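Local coordinates for protein fructokinase (Xylella fastidiosa Temecula1, PDB 3LJS) that probably phosphorylates fructose with ATP as the phosphate donor, as a member of the PfkB carbohydrate kinase family with a ribokinase-like fold, at residues R29-C34 with L92-L97; V53-M58 with D70-A75; F107-A112 with P171-N176; V193-S198 with N258-A263; E199-L204 with A210-V215. All blocks are in the same frame, centred on the assembly; numbering follows the deposited sequence.

Interaction 1. Residues R29-C34 with L92-L97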
# COMPACT_ATOMS: atom_id res chain seq x y z
N ARG B 29 -7.93 -14.18 0.42
CA ARG B 29 -8.77 -13.18 -0.22
C ARG B 29 -8.02 -12.53 -1.38
O ARG B 29 -6.82 -12.31 -1.29
CB ARG B 29 -9.18 -12.11 0.80
CG ARG B 29 -9.89 -10.92 0.18
CD ARG B 29 -10.61 -10.10 1.23
NE ARG B 29 -11.67 -10.89 1.87
CZ ARG B 29 -12.58 -10.39 2.69
NH1 ARG B 29 -12.57 -9.10 2.99
NH2 ARG B 29 -13.50 -11.19 3.22
N ALA B 30 -8.73 -12.25 -2.46
CA ALA B 30 -8.11 -11.64 -3.63
C ALA B 30 -8.50 -10.17 -3.78
O ALA B 30 -9.60 -9.76 -3.41
CB ALA B 30 -8.49 -12.40 -4.88
N PHE B 31 -7.58 -9.39 -4.34
CA PHE B 31 -7.80 -7.97 -4.57
C PHE B 31 -7.53 -7.74 -6.05
O PHE B 31 -6.51 -8.19 -6.57
CB PHE B 31 -6.84 -7.14 -3.72
CG PHE B 31 -7.17 -7.14 -2.25
CD1 PHE B 31 -7.96 -6.13 -1.70
CD2 PHE B 31 -6.72 -8.16 -1.43
CE1 PHE B 31 -8.29 -6.14 -0.34
CE2 PHE B 31 -7.05 -8.18 -0.07
CZ PHE B 31 -7.84 -7.17 0.47
N LEU B 32 -8.44 -7.05 -6.73
CA LEU B 32 -8.29 -6.78 -8.15
C LEU B 32 -7.73 -5.38 -8.41
O LEU B 32 -8.19 -4.40 -7.83
CB LEU B 32 -9.64 -6.94 -8.86
CG LEU B 32 -10.04 -8.34 -9.34
CD1 LEU B 32 -9.38 -9.42 -8.50
CD2 LEU B 32 -11.56 -8.46 -9.29
N GLN B 33 -6.74 -5.31 -9.29
CA GLN B 33 -6.08 -4.06 -9.65
C GLN B 33 -6.83 -3.28 -10.72
O GLN B 33 -7.05 -3.79 -11.82
CB GLN B 33 -4.67 -4.38 -10.14
CG GLN B 33 -3.90 -3.19 -10.67
CD GLN B 33 -2.64 -3.62 -11.40
OE1 GLN B 33 -2.71 -4.27 -12.45
NE2 GLN B 33 -1.49 -3.26 -10.86
N CYS B 34 -7.21 -2.05 -10.40
CA CYS B 34 -7.92 -1.18 -11.34
C CYS B 34 -7.33 0.23 -11.35
O CYS B 34 -7.03 0.79 -10.30
CB CYS B 34 -9.40 -1.09 -10.97
SG CYS B 34 -10.32 -2.61 -11.24
N LEU B 92 -2.37 3.85 -3.25
CA LEU B 92 -3.28 2.73 -3.35
C LEU B 92 -4.55 3.06 -2.60
O LEU B 92 -4.51 3.67 -1.52
CB LEU B 92 -2.67 1.46 -2.74
CG LEU B 92 -1.34 0.93 -3.29
CD1 LEU B 92 -0.91 -0.28 -2.45
CD2 LEU B 92 -1.48 0.55 -4.76
N ALA B 93 -5.69 2.67 -3.17
CA ALA B 93 -6.98 2.90 -2.54
C ALA B 93 -7.66 1.54 -2.45
O ALA B 93 -8.15 1.01 -3.45
CB ALA B 93 -7.82 3.85 -3.39
N PHE B 94 -7.66 0.96 -1.25
CA PHE B 94 -8.29 -0.33 -1.05
C PHE B 94 -9.78 -0.15 -0.81
O PHE B 94 -10.19 0.66 0.03
CB PHE B 94 -7.64 -1.05 0.14
CG PHE B 94 -6.31 -1.67 -0.18
CD1 PHE B 94 -6.25 -2.95 -0.73
CD2 PHE B 94 -5.13 -0.97 0.02
CE1 PHE B 94 -5.03 -3.52 -1.08
CE2 PHE B 94 -3.90 -1.53 -0.32
CZ PHE B 94 -3.85 -2.82 -0.87
N VAL B 95 -10.59 -0.89 -1.56
CA VAL B 95 -12.04 -0.80 -1.44
C VAL B 95 -12.60 -2.15 -1.01
O VAL B 95 -12.32 -3.18 -1.63
CB VAL B 95 -12.69 -0.39 -2.79
CG1 VAL B 95 -14.19 -0.22 -2.62
CG2 VAL B 95 -12.06 0.89 -3.31
N ALA B 96 -13.39 -2.15 0.06
CA ALA B 96 -13.99 -3.38 0.56
C ALA B 96 -15.28 -3.09 1.31
O ALA B 96 -15.96 -2.10 1.05
CB ALA B 96 -13.00 -4.09 1.47
N LEU B 97 -15.61 -3.98 2.25
CA LEU B 97 -16.81 -3.83 3.06
C LEU B 97 -16.49 -4.23 4.49
O LEU B 97 -15.80 -5.23 4.73
CB LEU B 97 -17.94 -4.73 2.55
CG LEU B 97 -18.31 -4.75 1.07
CD1 LEU B 97 -17.24 -5.48 0.27
CD2 LEU B 97 -19.65 -5.45 0.90
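Phe31 and Phe94 meet as an offset edge-to-face pair inside the small four-stranded lid sheet of the ribokinase-like fold. Their planes stand at 87° to one another and their centroids lie 5.5 Å apart, and the edge of the Phe94 ring is directed at the face of Phe31. The approach is made by one corner of each ring: Phe94 CD1 sits 3.7 Å from Phe31 CD1 and 3.8 Å from Phe31 CE1, with Phe31 CD1 near the plane of the Phe94 ring, which marks Phe94 as the ring that gives its edge. Both rings lie on one face of the sheet, and their similar first torsions (chi1 -72° for Phe31, -78° for Phe94) set CG beside the backbone N.

The strands 30-36 and 92-97 are not hydrogen-bonded partners, because strand 14-19 runs between them. The pair therefore reaches over that intervening strand, whose Met17 and Ala19 touch Phe94 and Phe31 respectively. The same face of the sheet looks at the second subunit: Phe64 of that subunit meets Phe94 edge-to-face, and Met17 of that subunit packs on Phe31. At its outer side, residues 30 to 32 continue the sheet as an antiparallel ladder with a strand of the second subunit. Within this aromatic layer the second atom of the Phe94 edge, CE1, remains 4.0 Å from Phe31 CD1.

Interaction 2. Residues V53-M58 with D70-A75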
# COMPACT_ATOMS: atom_id res chain seq x y z
N VAL B 53 -6.66 14.67 -25.28
CA VAL B 53 -6.52 14.81 -23.84
C VAL B 53 -5.17 14.36 -23.34
O VAL B 53 -4.57 13.41 -23.85
CB VAL B 53 -7.63 14.02 -23.10
CG1 VAL B 53 -7.53 12.54 -23.44
CG2 VAL B 53 -7.51 14.23 -21.59
N GLN B 54 -4.68 15.06 -22.32
CA GLN B 54 -3.40 14.75 -21.72
C GLN B 54 -3.58 14.66 -20.21
O GLN B 54 -4.39 15.39 -19.63
CB GLN B 54 -2.42 15.87 -22.08
CG GLN B 54 -1.07 15.81 -21.41
CD GLN B 54 -0.16 16.96 -21.82
OE1 GLN B 54 -0.63 17.96 -22.36
NE2 GLN B 54 1.13 16.82 -21.56
N PHE B 55 -2.88 13.73 -19.58
CA PHE B 55 -2.94 13.63 -18.13
C PHE B 55 -1.62 14.17 -17.61
O PHE B 55 -0.55 13.71 -18.03
CB PHE B 55 -3.09 12.19 -17.65
CG PHE B 55 -3.06 12.05 -16.15
CD1 PHE B 55 -4.18 12.35 -15.38
CD2 PHE B 55 -1.88 11.70 -15.50
CE1 PHE B 55 -4.13 12.29 -13.98
CE2 PHE B 55 -1.82 11.65 -14.10
CZ PHE B 55 -2.95 11.95 -13.34
N VAL B 56 -1.69 15.15 -16.71
CA VAL B 56 -0.50 15.76 -16.14
C VAL B 56 -0.45 15.43 -14.65
O VAL B 56 -1.36 15.73 -13.89
CB VAL B 56 -0.51 17.29 -16.34
CG1 VAL B 56 0.67 17.93 -15.60
CG2 VAL B 56 -0.42 17.60 -17.84
N GLY B 57 0.64 14.78 -14.25
CA GLY B 57 0.79 14.40 -12.86
C GLY B 57 2.02 13.52 -12.71
O GLY B 57 2.71 13.22 -13.69
N MSE B 58 2.27 13.09 -11.48
CA MSE B 58 3.43 12.26 -11.20
C MSE B 58 3.04 10.83 -10.85
O MSE B 58 2.15 10.60 -10.04
CB MSE B 58 4.23 12.89 -10.06
CG MSE B 58 5.54 12.19 -9.75
SE MSE B 58 6.65 13.29 -8.60
CE MSE B 58 7.76 14.09 -9.97
N ASP B 70 1.01 2.76 -18.88
CA ASP B 70 0.59 1.96 -20.03
C ASP B 70 -0.91 2.04 -20.26
O ASP B 70 -1.36 2.06 -21.40
CB ASP B 70 1.01 0.50 -19.85
CG ASP B 70 2.52 0.33 -19.78
OD1 ASP B 70 3.24 1.06 -20.49
OD2 ASP B 70 2.98 -0.55 -19.03
N SER B 71 -1.68 2.07 -19.17
CA SER B 71 -3.13 2.17 -19.28
C SER B 71 -3.50 3.47 -20.00
O SER B 71 -4.41 3.48 -20.84
CB SER B 71 -3.79 2.14 -17.89
OG SER B 71 -3.58 0.89 -17.26
N PHE B 72 -2.81 4.55 -19.66
CA PHE B 72 -3.06 5.84 -20.30
C PHE B 72 -2.72 5.77 -21.79
O PHE B 72 -3.50 6.22 -22.64
CB PHE B 72 -2.22 6.95 -19.66
CG PHE B 72 -2.78 7.48 -18.36
CD1 PHE B 72 -4.13 7.84 -18.26
CD2 PHE B 72 -1.96 7.65 -17.24
CE1 PHE B 72 -4.65 8.38 -17.06
CE2 PHE B 72 -2.46 8.18 -16.04
CZ PHE B 72 -3.81 8.54 -15.96
N ALA B 73 -1.56 5.20 -22.11
CA ALA B 73 -1.13 5.07 -23.49
C ALA B 73 -2.13 4.25 -24.31
O ALA B 73 -2.51 4.65 -25.42
CB ALA B 73 0.25 4.42 -23.55
N GLU B 74 -2.56 3.12 -23.77
CA GLU B 74 -3.51 2.25 -24.47
C GLU B 74 -4.86 2.93 -24.70
O GLU B 74 -5.56 2.62 -25.67
CB GLU B 74 -3.74 0.96 -23.68
CG GLU B 74 -2.47 0.28 -23.22
CD GLU B 74 -2.73 -0.99 -22.41
OE1 GLU B 74 -3.66 -0.99 -21.57
OE2 GLU B 74 -1.98 -1.97 -22.59
N ALA B 75 -5.23 3.85 -23.82
CA ALA B 75 -6.51 4.54 -23.95
C ALA B 75 -6.46 5.72 -24.91
O ALA B 75 -7.50 6.27 -25.29
CB ALA B 75 -7.00 5.01 -22.59
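This is a buried aromatic stack between a strand and the helix that follows it, in the beta-alpha-beta unit formed by strand 53-60, helix 63-75 and strand 82-85 of the large sheet. Such a unit needs its helix packed against the sheet it leaves, and here a single pair of side chains, Phe55 and Phe72, makes the contact between the two segments.

The rings form an offset stack, with centroids 4.7 Å apart and planes inclined at 20°. The slippage is such that the far end of Phe72, rather than its middle, lies over the root of Phe55: Phe72 CZ stands 3.6 Å from Phe55 CG, while Phe72 CE2 is 3.6 Å from Phe55 CD2. In return, the CB methylene of Phe55 is set over the Phe72 ring as a CH-pi contact: Phe55 CB lies 4.2 Å from the centroid of the Phe72 ring, 16° off its normal. The first torsions serve the two backbones differently. On the strand, CG of Phe55 lies opposite the backbone N (chi1 176°), whereas on the helix CG of Phe72 lies opposite the carbonyl carbon, which extends the ring toward the sheet.

Both phenylalanines also touch Ile82 of the neighbouring strand, so the stack is closed in by the third element of the unit, and Ala40 of helix 38-49 packs on Phe72. With no polar group in the contact, its hold is dispersive; Phe55 CD1 also reaches Phe72 CZ, at 3.9 Å.

Interaction 3. Residues F107-A112 with P171-N176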
# COMPACT_ATOMS: atom_id res chain seq x y z
N PHE B 107 -6.70 4.02 2.40
CA PHE B 107 -5.74 4.64 1.51
C PHE B 107 -4.29 4.59 1.97
O PHE B 107 -3.99 4.76 3.15
CB PHE B 107 -6.09 6.12 1.30
CG PHE B 107 -7.43 6.35 0.65
CD1 PHE B 107 -7.58 6.22 -0.72
CD2 PHE B 107 -8.53 6.70 1.42
CE1 PHE B 107 -8.81 6.45 -1.33
CE2 PHE B 107 -9.77 6.93 0.83
CZ PHE B 107 -9.91 6.81 -0.56
N TYR B 108 -3.39 4.36 1.02
CA TYR B 108 -1.96 4.38 1.30
C TYR B 108 -1.55 5.67 0.60
O TYR B 108 -1.00 5.64 -0.52
CB TYR B 108 -1.26 3.15 0.71
CG TYR B 108 -1.39 1.94 1.61
CD1 TYR B 108 -0.30 1.49 2.38
CD2 TYR B 108 -2.62 1.31 1.79
CE1 TYR B 108 -0.45 0.45 3.30
CE2 TYR B 108 -2.78 0.27 2.71
CZ TYR B 108 -1.69 -0.15 3.47
OH TYR B 108 -1.87 -1.12 4.42
N ARG B 109 -1.84 6.80 1.24
CA ARG B 109 -1.51 8.08 0.62
C ARG B 109 -1.06 9.29 1.45
O ARG B 109 -0.89 10.37 0.89
CB ARG B 109 -2.66 8.51 -0.30
CG ARG B 109 -2.36 9.74 -1.14
CD ARG B 109 -3.41 9.94 -2.21
NE ARG B 109 -3.12 11.06 -3.09
CZ ARG B 109 -3.47 12.32 -2.85
NH1 ARG B 109 -4.11 12.64 -1.74
NH2 ARG B 109 -3.20 13.26 -3.75
N PRO B 110 -0.90 9.17 2.78
CA PRO B 110 -0.44 10.46 3.32
C PRO B 110 0.77 10.78 2.43
O PRO B 110 0.94 11.93 2.01
CB PRO B 110 -0.07 10.12 4.76
CG PRO B 110 -1.08 9.05 5.11
CD PRO B 110 -1.12 8.18 3.86
N PRO B 111 1.62 9.76 2.14
CA PRO B 111 2.80 9.91 1.28
C PRO B 111 2.51 9.10 0.00
O PRO B 111 2.02 7.97 0.08
CB PRO B 111 3.90 9.29 2.11
CG PRO B 111 3.22 8.12 2.70
CD PRO B 111 1.82 8.63 3.06
N ALA B 112 2.80 9.68 -1.16
CA ALA B 112 2.57 9.00 -2.43
C ALA B 112 3.21 9.78 -3.57
O ALA B 112 3.44 10.99 -3.46
CB ALA B 112 1.07 8.82 -2.68
N PRO B 171 -12.77 13.74 2.63
CA PRO B 171 -12.25 14.07 3.96
C PRO B 171 -11.18 13.12 4.50
O PRO B 171 -10.24 13.55 5.17
CB PRO B 171 -13.50 14.07 4.83
CG PRO B 171 -14.56 14.54 3.89
CD PRO B 171 -14.25 13.75 2.63
N MSE B 172 -11.33 11.83 4.22
CA MSE B 172 -10.37 10.82 4.69
C MSE B 172 -8.93 11.09 4.28
O MSE B 172 -8.00 10.75 5.01
CB MSE B 172 -10.76 9.44 4.19
CG MSE B 172 -11.93 8.80 4.90
SE MSE B 172 -12.21 7.00 4.24
CE MSE B 172 -10.47 6.27 4.66
N LEU B 173 -8.75 11.68 3.11
CA LEU B 173 -7.42 11.96 2.58
C LEU B 173 -6.73 13.20 3.15
O LEU B 173 -5.56 13.46 2.84
CB LEU B 173 -7.48 12.06 1.06
CG LEU B 173 -7.81 10.77 0.31
CD1 LEU B 173 -7.99 11.06 -1.17
CD2 LEU B 173 -6.68 9.77 0.53
N TRP B 174 -7.45 13.97 3.96
CA TRP B 174 -6.89 15.19 4.54
C TRP B 174 -6.33 14.96 5.95
O TRP B 174 -6.85 14.14 6.69
CB TRP B 174 -7.95 16.29 4.56
CG TRP B 174 -8.38 16.74 3.19
CD1 TRP B 174 -9.12 16.04 2.28
CD2 TRP B 174 -8.08 18.00 2.59
NE1 TRP B 174 -9.30 16.79 1.14
CE2 TRP B 174 -8.67 18.00 1.30
CE3 TRP B 174 -7.37 19.14 3.00
CZ2 TRP B 174 -8.58 19.09 0.43
CZ3 TRP B 174 -7.28 20.23 2.13
CH2 TRP B 174 -7.88 20.19 0.86
N PRO B 175 -5.28 15.71 6.32
CA PRO B 175 -4.66 15.57 7.65
C PRO B 175 -5.66 15.78 8.78
O PRO B 175 -6.54 16.64 8.71
CB PRO B 175 -3.58 16.64 7.64
CG PRO B 175 -3.20 16.72 6.20
CD PRO B 175 -4.54 16.69 5.51
N ASN B 176 -5.51 14.98 9.83
CA ASN B 176 -6.39 15.06 10.98
C ASN B 176 -6.31 16.43 11.63
O ASN B 176 -5.24 17.03 11.70
CB ASN B 176 -6.01 13.98 12.00
CG ASN B 176 -7.22 13.25 12.55
OD1 ASN B 176 -8.09 13.86 13.17
ND2 ASN B 176 -7.27 11.94 12.33
O HOH W 1 -3.85 12.01 1.11
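Phe107 and Leu173 both carry CG opposite the carbonyl carbon (both chi1 near -65°), and these torsions turn a ring and a branched aliphatic side chain toward each other where the lid sheet of this ribokinase-like fold meets a loop of the large domain. Strand 103-108, an outermost strand of the lid within its chain, supplies the ring. The short 3-10 segment 171-173, after strand 162-166, supplies the aliphatic partners.

Leu173 comes in over one face of the Phe107 ring at about a right angle, CD2 first. That methyl makes a CH-pi contact, 3.8 Å from the Phe107 ring centroid and 23° off the normal, and being displaced toward the rim it is nearest to Phe107 CG at 3.5 Å. Met172, a selenomethionine, approaches from a different direction: a bend at chi3 (58°) carries its terminal CE to the ring edge, 3.8 Å from Phe107 CD2. One ring is thus met on a face and at an edge by successive residues.

Arg109 lies beside the other branch of the leucine, but its charge is taken up elsewhere: NH2 forms a salt bridge with Asp114 and a hydrogen bond with Asn138 O, and NH1 hydrogen-bonds to Thr141 OG1. Leu173 also lies about 4 Å, side chain to side chain, from Arg170, an ATP-binding residue, which places this interdomain contact next to the nucleotide site. A water links the segments, donating to Leu173 O at 2.8 Å and more weakly accepting from Arg109 NH1 at 2.9 Å.

Interaction 4. Residues V193-S198 with N258-A263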
# COMPACT_ATOMS: atom_id res chain seq x y z
N VAL B 193 -15.60 26.68 -14.35
CA VAL B 193 -16.65 25.66 -14.25
C VAL B 193 -16.46 24.87 -12.97
O VAL B 193 -15.37 24.36 -12.71
CB VAL B 193 -16.60 24.70 -15.46
CG1 VAL B 193 -17.71 23.66 -15.35
CG2 VAL B 193 -16.73 25.49 -16.76
N VAL B 194 -17.52 24.77 -12.18
CA VAL B 194 -17.46 24.06 -10.91
C VAL B 194 -18.52 22.98 -10.78
O VAL B 194 -19.67 23.15 -11.19
CB VAL B 194 -17.64 25.06 -9.74
CG1 VAL B 194 -17.79 24.30 -8.41
CG2 VAL B 194 -16.46 26.02 -9.69
N LYS B 195 -18.12 21.85 -10.20
CA LYS B 195 -19.03 20.73 -9.99
C LYS B 195 -18.99 20.32 -8.52
O LYS B 195 -17.92 20.02 -7.98
CB LYS B 195 -18.65 19.55 -10.87
CG LYS B 195 -19.51 18.31 -10.63
CD LYS B 195 -19.22 17.23 -11.66
CE LYS B 195 -19.93 15.93 -11.35
NZ LYS B 195 -19.34 15.24 -10.17
N LEU B 196 -20.16 20.32 -7.89
CA LEU B 196 -20.29 19.96 -6.48
C LEU B 196 -21.40 18.93 -6.30
O LEU B 196 -22.28 18.80 -7.15
CB LEU B 196 -20.67 21.19 -5.65
CG LEU B 196 -19.82 22.46 -5.64
CD1 LEU B 196 -20.57 23.55 -4.89
CD2 LEU B 196 -18.48 22.18 -4.98
N SER B 197 -21.35 18.21 -5.19
CA SER B 197 -22.40 17.25 -4.86
C SER B 197 -23.28 18.02 -3.88
O SER B 197 -22.86 19.06 -3.36
CB SER B 197 -21.81 16.01 -4.17
OG SER B 197 -21.20 16.37 -2.94
N SER B 198 -24.49 17.53 -3.62
CA SER B 198 -25.40 18.21 -2.68
C SER B 198 -24.74 18.32 -1.32
O SER B 198 -24.84 19.34 -0.65
CB SER B 198 -26.70 17.42 -2.52
OG SER B 198 -27.39 17.31 -3.75
N ASN B 258 -25.32 6.48 -9.38
CA ASN B 258 -26.26 7.18 -10.25
C ASN B 258 -25.89 8.66 -10.31
O ASN B 258 -26.16 9.34 -11.29
CB ASN B 258 -27.68 7.05 -9.71
CG ASN B 258 -27.95 5.69 -9.10
OD1 ASN B 258 -27.71 4.65 -9.73
ND2 ASN B 258 -28.44 5.68 -7.87
N ALA B 259 -25.27 9.14 -9.23
CA ALA B 259 -24.84 10.53 -9.15
C ALA B 259 -23.74 10.75 -10.19
O ALA B 259 -22.83 9.93 -10.32
CB ALA B 259 -24.31 10.83 -7.74
N ALA B 260 -23.84 11.85 -10.92
CA ALA B 260 -22.86 12.19 -11.96
C ALA B 260 -21.43 12.22 -11.44
O ALA B 260 -21.11 13.00 -10.53
CB ALA B 260 -23.22 13.52 -12.58
N GLY B 261 -20.57 11.39 -12.02
CA GLY B 261 -19.18 11.33 -11.59
C GLY B 261 -18.15 11.75 -12.62
O GLY B 261 -18.40 12.64 -13.44
N ASP B 262 -17.00 11.09 -12.60
CA ASP B 262 -15.93 11.43 -13.53
C ASP B 262 -16.25 11.23 -15.00
O ASP B 262 -15.75 11.97 -15.84
CB ASP B 262 -14.66 10.67 -13.16
CG ASP B 262 -14.23 10.91 -11.72
OD1 ASP B 262 -14.43 12.04 -11.22
OD2 ASP B 262 -13.70 9.97 -11.11
N ALA B 263 -17.08 10.23 -15.32
CA ALA B 263 -17.43 9.99 -16.72
C ALA B 263 -18.28 11.15 -17.22
O ALA B 263 -18.09 11.64 -18.34
CB ALA B 263 -18.18 8.66 -16.86
O HOH W 2 -16.88 13.31 -10.24
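Ala260 is where the loop 258-261 first touches Lys195 of strand 193-197. Its carbonyl oxygen accepts a hydrogen bond from Lys195 NZ at 2.9 Å. The ammonium does not come in along a lone pair: it stands above the carbonyl plane, 37° out of it, with a C=O...N angle of 138°. The lysine is an almost fully extended chain, which places CE 3.3 Å from Ala260 O, and a bend at its last torsion (chi4 -71°) turns NZ to the same oxygen. The methyl of Ala260 lies 4.3 Å from Lys195 CE and also packs on Thr230.

Gly261 follows, its CA 4.2 Å from Lys195 NZ, at the N-cap position of helix 262-275. Lys195 and Gly261 both bind ATP, as do Thr230 and Asp231 nearby, although no nucleotide occupies this chain. As in other PfkB kinases, the turn before this helix probably forms the anion hole, and a phosphate ion, probably from the crystallisation liquor, is bound with its nearest atoms about 6 Å from Gly261.

Asp262 opens the helix. Its carboxylate is joined to the lysine through a water that donates to Asp262 OD1 at 2.9 Å and accepts from Lys195 NZ at 3.1 Å. Lys195 NZ and Asp262 OD1 themselves are 6.0 Å apart, while Asp262 OD2 is held by Asn41 ND2.

Interaction 5. Residues E199-L204 with A210-V215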
# COMPACT_ATOMS: atom_id res chain seq x y z
N GLU B 199 -24.07 17.24 -0.93
CA GLU B 199 -23.39 17.18 0.36
C GLU B 199 -22.29 18.23 0.47
O GLU B 199 -22.14 18.87 1.51
CB GLU B 199 -22.81 15.78 0.58
CG GLU B 199 -23.84 14.65 0.50
CD GLU B 199 -24.04 14.10 -0.92
OE1 GLU B 199 -24.46 14.85 -1.82
OE2 GLU B 199 -23.76 12.89 -1.12
N GLU B 200 -21.52 18.41 -0.61
CA GLU B 200 -20.44 19.39 -0.60
C GLU B 200 -21.02 20.80 -0.54
O GLU B 200 -20.44 21.70 0.08
CB GLU B 200 -19.55 19.20 -1.82
CG GLU B 200 -18.87 17.83 -1.85
CD GLU B 200 -18.19 17.53 -3.17
OE1 GLU B 200 -18.58 18.13 -4.19
OE2 GLU B 200 -17.28 16.68 -3.20
N LEU B 201 -22.17 21.00 -1.18
CA LEU B 201 -22.81 22.31 -1.18
C LEU B 201 -23.24 22.61 0.27
O LEU B 201 -23.10 23.74 0.74
CB LEU B 201 -24.03 22.30 -2.11
CG LEU B 201 -24.89 23.56 -2.22
CD1 LEU B 201 -24.02 24.77 -2.55
CD2 LEU B 201 -25.96 23.36 -3.29
N ASP B 202 -23.74 21.60 0.96
CA ASP B 202 -24.17 21.76 2.35
C ASP B 202 -22.95 22.06 3.22
O ASP B 202 -22.99 22.94 4.08
CB ASP B 202 -24.88 20.50 2.85
CG ASP B 202 -26.19 20.25 2.13
OD1 ASP B 202 -26.93 21.22 1.88
OD2 ASP B 202 -26.48 19.07 1.81
N TYR B 203 -21.88 21.31 2.99
CA TYR B 203 -20.64 21.50 3.73
C TYR B 203 -20.17 22.94 3.59
O TYR B 203 -19.87 23.61 4.58
CB TYR B 203 -19.55 20.56 3.18
CG TYR B 203 -18.16 20.90 3.66
CD1 TYR B 203 -17.71 20.50 4.93
CD2 TYR B 203 -17.29 21.64 2.87
CE1 TYR B 203 -16.44 20.84 5.38
CE2 TYR B 203 -16.02 21.99 3.31
CZ TYR B 203 -15.60 21.59 4.57
OH TYR B 203 -14.35 21.95 5.01
N LEU B 204 -20.12 23.42 2.35
CA LEU B 204 -19.68 24.78 2.08
C LEU B 204 -20.59 25.82 2.72
O LEU B 204 -20.13 26.85 3.22
CB LEU B 204 -19.60 25.01 0.56
CG LEU B 204 -18.50 24.19 -0.13
CD1 LEU B 204 -18.67 24.23 -1.64
CD2 LEU B 204 -17.14 24.73 0.29
N ALA B 210 -24.35 29.80 6.59
CA ALA B 210 -25.44 30.30 5.75
C ALA B 210 -26.10 29.16 4.99
O ALA B 210 -26.10 28.02 5.44
CB ALA B 210 -24.91 31.35 4.78
N ASP B 211 -26.66 29.47 3.82
CA ASP B 211 -27.33 28.47 3.00
C ASP B 211 -26.70 28.30 1.63
O ASP B 211 -25.74 29.00 1.27
CB ASP B 211 -28.80 28.85 2.82
CG ASP B 211 -28.98 30.28 2.35
OD1 ASP B 211 -28.07 30.81 1.67
OD2 ASP B 211 -30.04 30.87 2.64
N ALA B 212 -27.25 27.37 0.85
CA ALA B 212 -26.77 27.07 -0.49
C ALA B 212 -26.68 28.33 -1.36
O ALA B 212 -25.71 28.51 -2.10
CB ALA B 212 -27.70 26.06 -1.15
N ASN B 213 -27.67 29.20 -1.26
CA ASN B 213 -27.67 30.43 -2.05
C ASN B 213 -26.43 31.26 -1.76
O ASN B 213 -25.81 31.79 -2.68
CB ASN B 213 -28.92 31.26 -1.77
CG ASN B 213 -28.91 32.59 -2.49
OD1 ASN B 213 -28.95 32.64 -3.73
ND2 ASN B 213 -28.84 33.68 -1.73
N ALA B 214 -26.09 31.39 -0.48
CA ALA B 214 -24.91 32.16 -0.09
C ALA B 214 -23.66 31.57 -0.73
O ALA B 214 -22.75 32.30 -1.13
CB ALA B 214 -24.77 32.16 1.43
N VAL B 215 -23.61 30.24 -0.83
CA VAL B 215 -22.47 29.57 -1.44
C VAL B 215 -22.37 29.93 -2.92
O VAL B 215 -21.31 30.29 -3.42
CB VAL B 215 -22.58 28.03 -1.32
CG1 VAL B 215 -21.47 27.36 -2.12
CG2 VAL B 215 -22.50 27.62 0.15
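Leu201 packs against Ala212 and Val215 where two consecutive helices, 198-207 and 212-220, are packed together at the edge of the large domain of the ribokinase-like fold. From its CB, Leu201 sets CG opposite the backbone N (chi1 178°), a course that leads the branch point across to the second helix. CG already meets the methyl of Ala212, 3.9 Å from Leu201 CG to Ala212 CB. There the chain forks. CD2 stays with the same alanine, at 3.9 Å from its CB, whereas CD1 turns to Val215 and comes within 3.7 Å of its CG1 and 3.8 Å of its CB.

Val215 is shared, since its other methyl faces Leu204, about one turn after Leu201 on the first helix: Val215 CG2 lies 3.9 Å from Leu204 CB. Trp185 of helix 181-189 adds to the cluster, touching both Leu204 and Val215. The contact between the helices is apolar. The second helix is started by Asp211 at its N-cap, just before Ala212, and this cap lies within the second segment: Ala214 N donates to Asp211 OD1 at 3.0 Å, nearly in line with the carboxylate C-O bond.

Overall arrangement
Interactions 1 and 2 are wholly buried aromatic pairs, one edge-to-face within the lid sheet and the other stacked between a strand of the large sheet and the helix that covers it. Interactions 3, 4 and 5 are partly buried. Interactions 1 and 3 share the lid: strands 92-97 and 103-108 are neighbours, joined by Leu92 O to Tyr108 N, and both contacts touch the second subunit. Interactions 4 and 5 are continuous through strand 193-197 and helix 198-207, where Leu196 packs on Leu204. Chemistry follows place: direct hydrogen bonding across the segments occurs in interaction 4, at the ATP site, while interaction 5 is aliphatic; waters bridge the segments in both interactions 3 and 4.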